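PDB 1YG2: gene activator AphA from Vibrio cholerae, which activates virulence genes, probably by binding DNA as a dimer through winged-helix domains joined to a helical C-terminal region. Local coordinates for residues H5-V10 with Q38-E43; T9-R14 with Y19-E24; L113-L118 with D169-E174; Q130-A135 with L152-N157. One frame throughout, in Å; residues are numbered along the deposited sequence.

Contacts 1 and 2 both start from helix 3-13 and lie side by side, their centres about 8 Å apart, where helices 18-25 and 37-49 pack against it. Contacts 3 and 4 both pair helix 108-136 with helix 145-177; contact 4 is nested inside the loop closed by contact 3, about 25 Å from it between centres. Contact 1 is buried, whereas the other three are partly buried. Contacts 1 to 3 meet mainly through carbon, with Glu-43 and Glu-24 lending methylenes to the first two. Only contact 4 has a polar bond across its segments, a salt bridge beside an apolar pair. All four have residues within reach of the second subunit.

Contact 1 (H5-V10 with Q38-E43); sequences HVILTV and QQVYRE
Ile-7 reaches across to Glu-43 with its delta methyl, and the contact is made by carbon on both sides. CD1 of Ile-7 lies 3.7 Å from CG of Glu-43 and 3.8 Å from its CB, so the methyl rests on the aliphatic base of the glutamate. The same Ile-7 CD1 is also near Val-40, 4.4 Å from CG1, a looser touch at one turn's distance along helix 37-49. Two torsions make the meeting possible. In Ile-7 the longer branch stands anti to the carbonyl carbon (chi1 -63°) and carries CD1 outward from helix 3-13; in Glu-43, CG stands anti to the backbone N (chi1 -168°), which puts this methylene before the isoleucine, and the bend at chi2 then turns the carboxylate aside. The CA atoms of Ile-7 and Val-40 are 8.1 Å apart. Within segment 5-10, the carbonyl oxygen of His-5 takes both the amide N of Thr-9 and its hydroxyl OG1, the latter at 2.7 Å, from opposite faces of the carbonyl plane. Farther out, Phe-25 of helix 18-25 packs on Ile-7 and Val-40 alike, and Leu-44 and Met-47 add to the cover of Ile-7. On another side of helix 3-13, Val-6 meets Ala-98 of the second subunit. Three helices sharing one apolar centre in this way form the helix-turn-helix core of a winged-helix domain, in which helix 37-49 occupies the place of the probable recognition helix.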
loop_
_atom_site.group_PDB
_atom_site.type_symbol
_atom_site.label_atom_id
_atom_site.label_comp_id
_atom_site.label_asym_id
_atom_site.label_seq_id
_atom_site.Cartn_x
_atom_site.Cartn_y
_atom_site.Cartn_z
ATOM N N HIS A 5 7.879 -17.647 0.667
ATOM C CA HIS A 5 9.226 -17.129 0.431
ATOM C C HIS A 5 9.740 -16.438 1.688
ATOM O O HIS A 5 10.934 -16.455 1.983
ATOM C CB HIS A 5 9.242 -16.164 -0.751
ATOM C CG HIS A 5 8.646 -16.740 -1.990
ATOM N ND1 HIS A 5 7.355 -16.460 -2.394
ATOM C CD2 HIS A 5 9.122 -17.657 -2.865
ATOM C CE1 HIS A 5 7.063 -17.183 -3.457
ATOM N NE2 HIS A 5 8.120 -17.921 -3.764
ATOM N N VAL A 6 8.829 -15.830 2.430
ATOM C CA VAL A 6 9.203 -15.162 3.666
ATOM C C VAL A 6 9.720 -16.234 4.623
ATOM O O VAL A 6 10.688 -16.018 5.341
ATOM C CB VAL A 6 7.995 -14.430 4.274
ATOM C CG1 VAL A 6 8.337 -13.917 5.680
ATOM C CG2 VAL A 6 7.597 -13.266 3.353
ATOM N N ILE A 7 9.083 -17.403 4.599
ATOM C CA ILE A 7 9.482 -18.523 5.446
ATOM C C ILE A 7 10.770 -19.163 4.922
ATOM O O ILE A 7 11.663 -19.510 5.703
ATOM C CB ILE A 7 8.372 -19.575 5.498
ATOM C CG1 ILE A 7 7.123 -18.962 6.137
ATOM C CG2 ILE A 7 8.837 -20.789 6.277
ATOM C CD1 ILE A 7 5.878 -19.821 5.983
ATOM N N LEU A 8 10.882 -19.318 3.609
ATOM C CA LEU A 8 12.094 -19.903 3.044
ATOM C C LEU A 8 13.322 -19.063 3.398
ATOM O O LEU A 8 14.411 -19.593 3.634
ATOM C CB LEU A 8 11.964 -20.031 1.523
ATOM C CG LEU A 8 10.988 -21.102 1.002
ATOM C CD1 LEU A 8 11.015 -21.167 -0.518
ATOM C CD2 LEU A 8 11.394 -22.448 1.554
ATOM N N THR A 9 13.146 -17.748 3.431
ATOM C CA THR A 9 14.244 -16.836 3.752
ATOM C C THR A 9 14.806 -17.156 5.129
ATOM O O THR A 9 16.019 -17.216 5.328
ATOM C CB THR A 9 13.766 -15.377 3.753
ATOM O OG1 THR A 9 13.184 -15.070 2.482
ATOM C CG2 THR A 9 14.935 -14.432 4.028
ATOM N N VAL A 10 13.919 -17.360 6.087
ATOM C CA VAL A 10 14.355 -17.686 7.431
ATOM C C VAL A 10 15.234 -18.933 7.384
ATOM O O VAL A 10 16.363 -18.932 7.867
ATOM C CB VAL A 10 13.148 -17.970 8.346
ATOM C CG1 VAL A 10 13.626 -18.392 9.727
ATOM C CG2 VAL A 10 12.265 -16.746 8.436
ATOM N N GLN A 38 -0.948 -19.672 13.004
ATOM C CA GLN A 38 -1.777 -20.626 12.289
ATOM C C GLN A 38 -1.352 -20.663 10.824
ATOM O O GLN A 38 -0.818 -21.664 10.345
ATOM C CB GLN A 38 -3.243 -20.210 12.395
ATOM C CG GLN A 38 -4.203 -21.345 12.708
ATOM C CD GLN A 38 -4.212 -22.424 11.642
ATOM O OE1 GLN A 38 -3.243 -23.167 11.483
ATOM N NE2 GLN A 38 -5.313 -22.517 10.905
ATOM N N GLN A 39 -1.594 -19.556 10.130
ATOM C CA GLN A 39 -1.249 -19.418 8.723
ATOM C C GLN A 39 0.158 -19.938 8.463
ATOM O O GLN A 39 0.400 -20.631 7.476
ATOM C CB GLN A 39 -1.328 -17.950 8.305
ATOM C CG GLN A 39 -2.689 -17.316 8.504
ATOM C CD GLN A 39 -2.680 -15.822 8.224
ATOM O OE1 GLN A 39 -1.951 -15.060 8.861
ATOM N NE2 GLN A 39 -3.499 -15.398 7.272
ATOM N N VAL A 40 1.081 -19.608 9.361
ATOM C CA VAL A 40 2.461 -20.038 9.222
ATOM C C VAL A 40 2.588 -21.561 9.244
ATOM O O VAL A 40 3.205 -22.145 8.347
ATOM C CB VAL A 40 3.339 -19.417 10.316
ATOM C CG1 VAL A 40 4.738 -20.000 10.265
ATOM C CG2 VAL A 40 3.402 -17.908 10.115
ATOM N N TYR A 41 1.996 -22.202 10.252
ATOM C CA TYR A 41 2.046 -23.660 10.350
ATOM C C TYR A 41 1.403 -24.294 9.126
ATOM O O TYR A 41 1.916 -25.260 8.572
ATOM C CB TYR A 41 1.340 -24.139 11.617
ATOM C CG TYR A 41 2.205 -23.988 12.834
ATOM C CD1 TYR A 41 1.780 -23.242 13.933
ATOM C CD2 TYR A 41 3.478 -24.546 12.869
ATOM C CE1 TYR A 41 2.610 -23.048 15.036
ATOM C CE2 TYR A 41 4.311 -24.361 13.963
ATOM C CZ TYR A 41 3.871 -23.608 15.039
ATOM O OH TYR A 41 4.710 -23.407 16.106
ATOM N N ARG A 42 0.278 -23.741 8.702
ATOM C CA ARG A 42 -0.401 -24.267 7.534
ATOM C C ARG A 42 0.486 -24.168 6.291
ATOM O O ARG A 42 0.545 -25.106 5.497
ATOM C CB ARG A 42 -1.726 -23.527 7.325
ATOM C CG ARG A 42 -2.786 -23.901 8.367
ATOM C CD ARG A 42 -4.124 -23.206 8.123
ATOM N NE ARG A 42 -4.053 -21.771 8.385
ATOM C CZ ARG A 42 -5.108 -20.961 8.406
ATOM N NH1 ARG A 42 -6.321 -21.445 8.182
ATOM N NH2 ARG A 42 -4.953 -19.668 8.658
ATOM N N GLU A 43 1.192 -23.049 6.137
ATOM C CA GLU A 43 2.064 -22.859 4.981
ATOM C C GLU A 43 3.238 -23.820 5.054
ATOM O O GLU A 43 3.629 -24.399 4.048
ATOM C CB GLU A 43 2.580 -21.419 4.919
ATOM C CG GLU A 43 3.261 -21.053 3.608
ATOM C CD GLU A 43 2.349 -21.238 2.399
ATOM O OE1 GLU A 43 1.155 -20.897 2.496
ATOM O OE2 GLU A 43 2.826 -21.713 1.348
#

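Contact 2 (T9-R14 with Y19-E24); sequences TVLSTR and YDITKE
Leu-11 and Ile-21 meet through their outermost methyls, the two side chains running at about a right angle to each other. CD2 of Leu-11 lies 4.2 Å from CD1 of Ile-21, a loose van der Waals touch. In each residue the branch leading to that methyl stands anti to the carbonyl carbon (chi1 -63° in Leu-11 and -58° in Ile-21), which swings the two ends together although neither CB is aimed straight at the other helix. Val-10 and Glu-24 do aim theirs across, and CG1 of Val-10 comes 4.4 Å from CG of Glu-24, a methyl against a methylene. The carboxylate continues beyond toward Arg-14, but OE2 of Glu-24 and NH2 of Arg-14 remain 5.2 Å apart, so any attraction acts at a distance. Beside Val-10, the turn is secured by the hydroxyl of Thr-13: OG1 donates to the carbonyl oxygen of Val-10 over 2.9 Å, lying in the carbonyl plane. Ile-29 covers both Val-10 and Glu-24. Leu-11 rests on Ile-71 of strand 69-71 and Ile-21 on Leu-44 of helix 37-49, placing the pair between the beta wing and the third helix of the winged-helix domain.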
loop_
_atom_site.group_PDB
_atom_site.type_symbol
_atom_site.label_atom_id
_atom_site.label_comp_id
_atom_site.label_asym_id
_atom_site.label_seq_id
_atom_site.Cartn_x
_atom_site.Cartn_y
_atom_site.Cartn_z
ATOM N N THR A 9 13.146 -17.748 3.431
ATOM C CA THR A 9 14.244 -16.836 3.752
ATOM C C THR A 9 14.806 -17.156 5.129
ATOM O O THR A 9 16.019 -17.216 5.328
ATOM C CB THR A 9 13.766 -15.377 3.753
ATOM O OG1 THR A 9 13.184 -15.070 2.482
ATOM C CG2 THR A 9 14.935 -14.432 4.028
ATOM N N VAL A 10 13.919 -17.360 6.087
ATOM C CA VAL A 10 14.355 -17.686 7.431
ATOM C C VAL A 10 15.234 -18.933 7.384
ATOM O O VAL A 10 16.363 -18.932 7.867
ATOM C CB VAL A 10 13.148 -17.970 8.346
ATOM C CG1 VAL A 10 13.626 -18.392 9.727
ATOM C CG2 VAL A 10 12.265 -16.746 8.436
ATOM N N LEU A 11 14.709 -19.992 6.779
ATOM C CA LEU A 11 15.421 -21.257 6.693
ATOM C C LEU A 11 16.686 -21.215 5.861
ATOM O O LEU A 11 17.531 -22.091 5.982
ATOM C CB LEU A 11 14.481 -22.349 6.160
ATOM C CG LEU A 11 13.292 -22.644 7.083
ATOM C CD1 LEU A 11 12.323 -23.606 6.415
ATOM C CD2 LEU A 11 13.810 -23.233 8.397
ATOM N N SER A 12 16.829 -20.209 5.012
ATOM C CA SER A 12 18.029 -20.132 4.186
ATOM C C SER A 12 19.286 -19.823 4.994
ATOM O O SER A 12 20.393 -20.119 4.558
ATOM C CB SER A 12 17.861 -19.083 3.088
ATOM O OG SER A 12 16.864 -19.492 2.175
ATOM N N THR A 13 19.122 -19.218 6.163
ATOM C CA THR A 13 20.280 -18.910 6.991
ATOM C C THR A 13 20.583 -20.091 7.914
ATOM O O THR A 13 21.742 -20.445 8.108
ATOM C CB THR A 13 20.051 -17.640 7.827
ATOM O OG1 THR A 13 18.957 -17.843 8.724
ATOM C CG2 THR A 13 19.722 -16.473 6.928
ATOM N N ARG A 14 19.542 -20.714 8.462
ATOM C CA ARG A 14 19.718 -21.862 9.351
ATOM C C ARG A 14 18.427 -22.646 9.548
ATOM O O ARG A 14 17.332 -22.116 9.355
ATOM C CB ARG A 14 20.223 -21.395 10.721
ATOM C CG ARG A 14 19.362 -20.314 11.369
ATOM C CD ARG A 14 19.838 -19.990 12.787
ATOM N NE ARG A 14 19.185 -18.805 13.346
ATOM C CZ ARG A 14 19.301 -18.408 14.613
ATOM N NH1 ARG A 14 20.047 -19.101 15.469
ATOM N NH2 ARG A 14 18.672 -17.313 15.028
ATOM N N TYR A 19 8.644 -23.370 16.146
ATOM C CA TYR A 19 8.515 -22.311 17.134
ATOM C C TYR A 19 9.459 -21.172 16.799
ATOM O O TYR A 19 9.080 -20.010 16.894
ATOM C CB TYR A 19 8.814 -22.847 18.532
ATOM N N ASP A 20 10.691 -21.507 16.415
ATOM C CA ASP A 20 11.672 -20.489 16.055
ATOM C C ASP A 20 11.084 -19.611 14.959
ATOM O O ASP A 20 11.163 -18.386 15.015
ATOM C CB ASP A 20 12.961 -21.119 15.514
ATOM C CG ASP A 20 13.648 -22.017 16.517
ATOM O OD1 ASP A 20 13.701 -21.639 17.707
ATOM O OD2 ASP A 20 14.147 -23.093 16.108
ATOM N N ILE A 21 10.494 -20.264 13.963
ATOM C CA ILE A 21 9.899 -19.582 12.825
ATOM C C ILE A 21 8.739 -18.671 13.213
ATOM O O ILE A 21 8.691 -17.519 12.794
ATOM C CB ILE A 21 9.418 -20.601 11.768
ATOM C CG1 ILE A 21 10.595 -21.468 11.312
ATOM C CG2 ILE A 21 8.830 -19.875 10.575
ATOM C CD1 ILE A 21 10.193 -22.624 10.413
ATOM N N THR A 22 7.801 -19.172 14.010
ATOM C CA THR A 22 6.670 -18.342 14.405
ATOM C C THR A 22 7.128 -17.182 15.279
ATOM O O THR A 22 6.500 -16.127 15.296
ATOM C CB THR A 22 5.607 -19.151 15.163
ATOM O OG1 THR A 22 6.194 -19.750 16.326
ATOM C CG2 THR A 22 5.028 -20.232 14.264
ATOM N N LYS A 23 8.228 -17.370 15.998
ATOM C CA LYS A 23 8.747 -16.311 16.855
ATOM C C LYS A 23 9.235 -15.141 16.001
ATOM O O LYS A 23 9.241 -13.994 16.448
ATOM C CB LYS A 23 9.879 -16.837 17.719
ATOM N N GLU A 24 9.657 -15.441 14.775
ATOM C CA GLU A 24 10.132 -14.412 13.860
ATOM C C GLU A 24 8.960 -13.547 13.419
ATOM O O GLU A 24 9.067 -12.322 13.382
ATOM C CB GLU A 24 10.780 -15.040 12.621
ATOM C CG GLU A 24 12.054 -15.835 12.876
ATOM C CD GLU A 24 13.146 -15.000 13.506
ATOM O OE1 GLU A 24 13.322 -13.833 13.092
ATOM O OE2 GLU A 24 13.838 -15.512 14.411
#

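Contact 3 (L113-L118 with D169-E174); sequences LQLAEL and DEVLAE
Leu-115 presents the main bump of helix 108-136, and Val-171 and Leu-172 of helix 145-177 form the hollow that takes it. CD2 of Leu-115 enters between them, 3.6 Å from CG1 of Val-171 and equally 3.6 Å from CD2 of Leu-172. Against the valine the leucine runs at about a right angle, touching the CG1 branch; with Leu-172 the meeting is slanted, methyl against methyl. Leu-115 gains this reach because its CG is anti to the backbone N (chi1 -167°), pushing the branched end out from the helix toward its neighbours. The fit also works in reverse. CD2 of Leu-172 settles beside the shaft of Leu-115, 3.9 Å from its CG. The small side chain of Ala-116 lets this same Leu-172 CD2 lie over the backbone, 4.1 Å from N of Ala-116. Ala-116 and Leu-172 are also the closest CA pair, at 7.3 Å. The two short segments are antiparallel but splayed, at 149° between their directions. Around them, Trp-164 packs on Leu-115 and Leu-100 of helix 95-101 on Val-171, while Asp-169 makes a salt bridge to Arg-123 alongside the apolar seam. Two long helices that double back on each other make an antiparallel helical hairpin, and this contact packs its two arms together, here in the helical C-terminal region of AphA.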
loop_
_atom_site.group_PDB
_atom_site.type_symbol
_atom_site.label_atom_id
_atom_site.label_comp_id
_atom_site.label_asym_id
_atom_site.label_seq_id
_atom_site.Cartn_x
_atom_site.Cartn_y
_atom_site.Cartn_z
ATOM N N LEU A 113 -14.644 10.887 11.164
ATOM C CA LEU A 113 -14.449 10.161 12.407
ATOM C C LEU A 113 -13.633 8.896 12.186
ATOM O O LEU A 113 -12.803 8.527 13.016
ATOM C CB LEU A 113 -15.804 9.810 13.022
ATOM C CG LEU A 113 -16.714 11.008 13.301
ATOM C CD1 LEU A 113 -18.056 10.507 13.813
ATOM C CD2 LEU A 113 -16.060 11.946 14.313
ATOM N N GLN A 114 -13.869 8.229 11.064
ATOM C CA GLN A 114 -13.133 7.013 10.751
ATOM C C GLN A 114 -11.676 7.353 10.435
ATOM O O GLN A 114 -10.773 6.557 10.681
ATOM C CB GLN A 114 -13.780 6.294 9.565
ATOM C CG GLN A 114 -15.170 5.736 9.873
ATOM C CD GLN A 114 -15.868 5.151 8.652
ATOM O OE1 GLN A 114 -15.336 4.269 7.974
ATOM N NE2 GLN A 114 -17.074 5.640 8.374
ATOM N N LEU A 115 -11.454 8.546 9.894
ATOM C CA LEU A 115 -10.109 8.986 9.547
ATOM C C LEU A 115 -9.357 9.370 10.823
ATOM O O LEU A 115 -8.267 8.862 11.092
ATOM C CB LEU A 115 -10.181 10.183 8.592
ATOM C CG LEU A 115 -8.903 10.610 7.868
ATOM C CD1 LEU A 115 -8.375 9.466 7.017
ATOM C CD2 LEU A 115 -9.197 11.814 6.995
ATOM N N ALA A 116 -9.952 10.264 11.607
ATOM C CA ALA A 116 -9.344 10.712 12.855
ATOM C C ALA A 116 -8.992 9.505 13.715
ATOM O O ALA A 116 -7.961 9.486 14.387
ATOM C CB ALA A 116 -10.298 11.631 13.603
ATOM N N GLU A 117 -9.850 8.493 13.683
ATOM C CA GLU A 117 -9.603 7.288 14.454
ATOM C C GLU A 117 -8.341 6.576 13.987
ATOM O O GLU A 117 -7.465 6.279 14.793
ATOM C CB GLU A 117 -10.778 6.320 14.346
ATOM C CG GLU A 117 -10.470 4.959 14.954
ATOM C CD GLU A 117 -10.822 3.811 14.028
ATOM O OE1 GLU A 117 -10.964 4.055 12.809
ATOM O OE2 GLU A 117 -10.946 2.665 14.518
ATOM N N LEU A 118 -8.250 6.296 12.688
ATOM C CA LEU A 118 -7.085 5.599 12.149
ATOM C C LEU A 118 -5.786 6.398 12.245
ATOM O O LEU A 118 -4.692 5.835 12.165
ATOM C CB LEU A 118 -7.334 5.180 10.694
ATOM C CG LEU A 118 -8.145 3.894 10.481
ATOM C CD1 LEU A 118 -8.240 3.590 8.998
ATOM C CD2 LEU A 118 -7.475 2.726 11.197
ATOM N N ASP A 169 -3.792 14.339 8.360
ATOM C CA ASP A 169 -4.001 15.614 9.040
ATOM C C ASP A 169 -4.399 16.677 8.028
ATOM O O ASP A 169 -5.271 17.499 8.298
ATOM C CB ASP A 169 -2.740 16.078 9.771
ATOM C CG ASP A 169 -2.447 15.265 11.013
ATOM O OD1 ASP A 169 -3.391 14.669 11.582
ATOM O OD2 ASP A 169 -1.265 15.237 11.427
ATOM N N GLU A 170 -3.757 16.676 6.861
ATOM C CA GLU A 170 -4.100 17.664 5.843
ATOM C C GLU A 170 -5.559 17.524 5.435
ATOM O O GLU A 170 -6.252 18.518 5.231
ATOM C CB GLU A 170 -3.210 17.517 4.611
ATOM C CG GLU A 170 -1.834 18.097 4.794
ATOM C CD GLU A 170 -1.074 18.196 3.493
ATOM O OE1 GLU A 170 -1.669 18.601 2.471
ATOM O OE2 GLU A 170 0.129 17.883 3.493
ATOM N N VAL A 171 -6.022 16.287 5.312
ATOM C CA VAL A 171 -7.408 16.047 4.940
ATOM C C VAL A 171 -8.315 16.517 6.067
ATOM O O VAL A 171 -9.284 17.237 5.836
ATOM C CB VAL A 171 -7.677 14.556 4.693
ATOM C CG1 VAL A 171 -9.169 14.332 4.467
ATOM C CG2 VAL A 171 -6.871 14.073 3.492
ATOM N N LEU A 172 -7.988 16.103 7.288
ATOM C CA LEU A 172 -8.769 16.472 8.464
ATOM C C LEU A 172 -8.972 17.972 8.548
ATOM O O LEU A 172 -10.018 18.435 9.001
ATOM C CB LEU A 172 -8.086 15.956 9.731
ATOM C CG LEU A 172 -8.072 14.429 9.802
ATOM C CD1 LEU A 172 -7.312 13.960 11.019
ATOM C CD2 LEU A 172 -9.500 13.917 9.840
ATOM N N ALA A 173 -7.978 18.729 8.095
ATOM C CA ALA A 173 -8.065 20.182 8.113
ATOM C C ALA A 173 -9.060 20.673 7.071
ATOM O O ALA A 173 -9.948 21.464 7.380
ATOM C CB ALA A 173 -6.699 20.792 7.853
ATOM N N GLU A 174 -8.906 20.207 5.836
ATOM C CA GLU A 174 -9.795 20.609 4.754
ATOM C C GLU A 174 -11.249 20.300 5.067
ATOM O O GLU A 174 -12.149 21.058 4.706
ATOM C CB GLU A 174 -9.410 19.901 3.455
ATOM C CG GLU A 174 -8.052 20.282 2.900
ATOM C CD GLU A 174 -7.945 21.754 2.560
ATOM O OE1 GLU A 174 -8.858 22.288 1.895
ATOM O OE2 GLU A 174 -6.940 22.375 2.959
#

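Contact 4 (Q130-A135 with L152-N157); sequences QEIEAA and LTLRRN
Glu-133 and Leu-154 mark the closest backbone passage, with CA atoms 7.6 Å apart and helical segments running at 152° to each other, in the antiparallel helical hairpin formed by helices 108-136 and 145-177. Leu-154 spans the interface: its CG stands anti to the backbone N, which thrusts CD2 across to CG2 of Ile-132, at 3.8 Å. Leu-154 CD2 also lies 3.9 Å from CB of Glu-133, so one leucine end is seated between two successive residues of the facing helix. Tyr-129 and Tyr-137 help to enclose it. Past this apolar seat the contact becomes ionic. Glu-133 is extended and carries its carboxylate over to Arg-155, whose chain bends at chi2 and chi3 to bring the guanidinium obliquely across the carboxylate. The two planes are 38° apart, so the charged groups do not meet flat in one plane. Arg-155 has a stronger partner, since its NH2 pairs with Glu-170 of the second subunit, and one guanidinium therefore ties the hairpin to the dimer interface. Nearby, Asn-157 ND2 bonds to the carbonyl of Tyr-31 in the N-terminal region. Within the hairpin's own ion pair, OE2 of Glu-133 uses its syn lone pair to accept from NH1 of Arg-155 at 3.1 Å, through a bond bent to 138° at the hydrogen, with the acceptor tilted out of the guanidinium plane.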
loop_
_atom_site.group_PDB
_atom_site.type_symbol
_atom_site.label_atom_id
_atom_site.label_comp_id
_atom_site.label_asym_id
_atom_site.label_seq_id
_atom_site.Cartn_x
_atom_site.Cartn_y
_atom_site.Cartn_z
ATOM N N GLN A 130 9.241 3.650 16.785
ATOM C CA GLN A 130 10.342 4.522 17.174
ATOM C C GLN A 130 10.990 4.016 18.453
ATOM O O GLN A 130 12.211 4.065 18.600
ATOM C CB GLN A 130 9.851 5.956 17.351
ATOM C CG GLN A 130 9.411 6.580 16.046
ATOM C CD GLN A 130 8.862 7.972 16.222
ATOM O OE1 GLN A 130 8.025 8.215 17.092
ATOM N NE2 GLN A 130 9.320 8.897 15.386
ATOM N N GLU A 131 10.168 3.513 19.367
ATOM C CA GLU A 131 10.666 2.968 20.625
ATOM C C GLU A 131 11.572 1.793 20.327
ATOM O O GLU A 131 12.655 1.658 20.904
ATOM C CB GLU A 131 9.512 2.488 21.506
ATOM C CG GLU A 131 8.749 3.608 22.193
ATOM C CD GLU A 131 7.681 3.099 23.159
ATOM O OE1 GLU A 131 7.992 2.193 23.972
ATOM O OE2 GLU A 131 6.538 3.615 23.110
ATOM N N ILE A 132 11.120 0.935 19.422
ATOM C CA ILE A 132 11.892 -0.238 19.054
ATOM C C ILE A 132 13.201 0.140 18.389
ATOM O O ILE A 132 14.232 -0.431 18.710
ATOM C CB ILE A 132 11.090 -1.147 18.113
ATOM C CG1 ILE A 132 9.913 -1.748 18.882
ATOM C CG2 ILE A 132 11.996 -2.237 17.539
ATOM C CD1 ILE A 132 8.856 -2.361 17.999
ATOM N N GLU A 133 13.166 1.109 17.478
ATOM C CA GLU A 133 14.381 1.526 16.782
ATOM C C GLU A 133 15.445 2.066 17.743
ATOM O O GLU A 133 16.609 1.677 17.672
ATOM C CB GLU A 133 14.063 2.585 15.719
ATOM C CG GLU A 133 15.301 3.111 14.992
ATOM C CD GLU A 133 14.979 4.134 13.908
ATOM O OE1 GLU A 133 14.004 4.896 14.068
ATOM O OE2 GLU A 133 15.716 4.197 12.900
ATOM N N ALA A 134 15.045 2.957 18.645
ATOM C CA ALA A 134 15.989 3.530 19.602
ATOM C C ALA A 134 16.603 2.453 20.493
ATOM O O ALA A 134 17.794 2.487 20.807
ATOM C CB ALA A 134 15.288 4.580 20.459
ATOM N N ALA A 135 15.785 1.480 20.875
ATOM C CA ALA A 135 16.217 0.404 21.754
ATOM C C ALA A 135 17.107 -0.679 21.149
ATOM O O ALA A 135 18.009 -1.176 21.823
ATOM C CB ALA A 135 14.997 -0.238 22.400
ATOM N N LEU A 152 16.080 -1.708 8.498
ATOM C CA LEU A 152 15.504 -1.096 7.307
ATOM C C LEU A 152 14.025 -1.461 7.115
ATOM O O LEU A 152 13.223 -0.607 6.741
ATOM C CB LEU A 152 16.331 -1.483 6.076
ATOM C CG LEU A 152 17.722 -0.835 6.017
ATOM C CD1 LEU A 152 18.558 -1.494 4.930
ATOM C CD2 LEU A 152 17.585 0.666 5.761
ATOM N N THR A 153 13.647 -2.713 7.373
ATOM C CA THR A 153 12.246 -3.080 7.214
ATOM C C THR A 153 11.419 -2.318 8.241
ATOM O O THR A 153 10.300 -1.897 7.955
ATOM C CB THR A 153 12.007 -4.583 7.398
ATOM O OG1 THR A 153 12.391 -4.967 8.718
ATOM C CG2 THR A 153 12.796 -5.374 6.360
ATOM N N LEU A 154 11.974 -2.138 9.438
ATOM C CA LEU A 154 11.270 -1.391 10.478
ATOM C C LEU A 154 11.096 0.052 9.994
ATOM O O LEU A 154 10.011 0.630 10.084
ATOM C CB LEU A 154 12.068 -1.400 11.801
ATOM C CG LEU A 154 11.525 -0.502 12.925
ATOM C CD1 LEU A 154 10.108 -0.899 13.249
ATOM C CD2 LEU A 154 12.385 -0.620 14.170
ATOM N N ARG A 155 12.171 0.623 9.459
ATOM C CA ARG A 155 12.144 2.002 8.978
ATOM C C ARG A 155 11.092 2.253 7.898
ATOM O O ARG A 155 10.589 3.370 7.768
ATOM C CB ARG A 155 13.519 2.399 8.426
ATOM C CG ARG A 155 14.683 2.200 9.387
ATOM C CD ARG A 155 15.026 3.463 10.114
ATOM N NE ARG A 155 15.136 4.585 9.188
ATOM C CZ ARG A 155 14.838 5.832 9.526
ATOM N NH1 ARG A 155 14.428 6.086 10.766
ATOM N NH2 ARG A 155 14.902 6.809 8.631
ATOM N N ARG A 156 10.752 1.231 7.118
ATOM C CA ARG A 156 9.763 1.428 6.057
ATOM C C ARG A 156 8.382 1.776 6.608
ATOM O O ARG A 156 7.735 2.704 6.125
ATOM C CB ARG A 156 9.655 0.185 5.170
ATOM C CG ARG A 156 8.993 0.479 3.833
ATOM C CD ARG A 156 8.224 -0.708 3.287
ATOM N NE ARG A 156 6.811 -0.369 3.155
ATOM C CZ ARG A 156 5.864 -0.751 4.004
ATOM N NH1 ARG A 156 6.174 -1.505 5.050
ATOM N NH2 ARG A 156 4.612 -0.350 3.828
ATOM N N ASN A 157 7.925 1.031 7.613
ATOM C CA ASN A 157 6.610 1.287 8.205
ATOM C C ASN A 157 6.605 2.693 8.726
ATOM O O ASN A 157 5.657 3.449 8.541
ATOM C CB ASN A 157 6.341 0.389 9.410
ATOM C CG ASN A 157 6.429 -1.065 9.086
ATOM O OD1 ASN A 157 5.576 -1.609 8.383
ATOM N ND2 ASN A 157 7.469 -1.717 9.597
#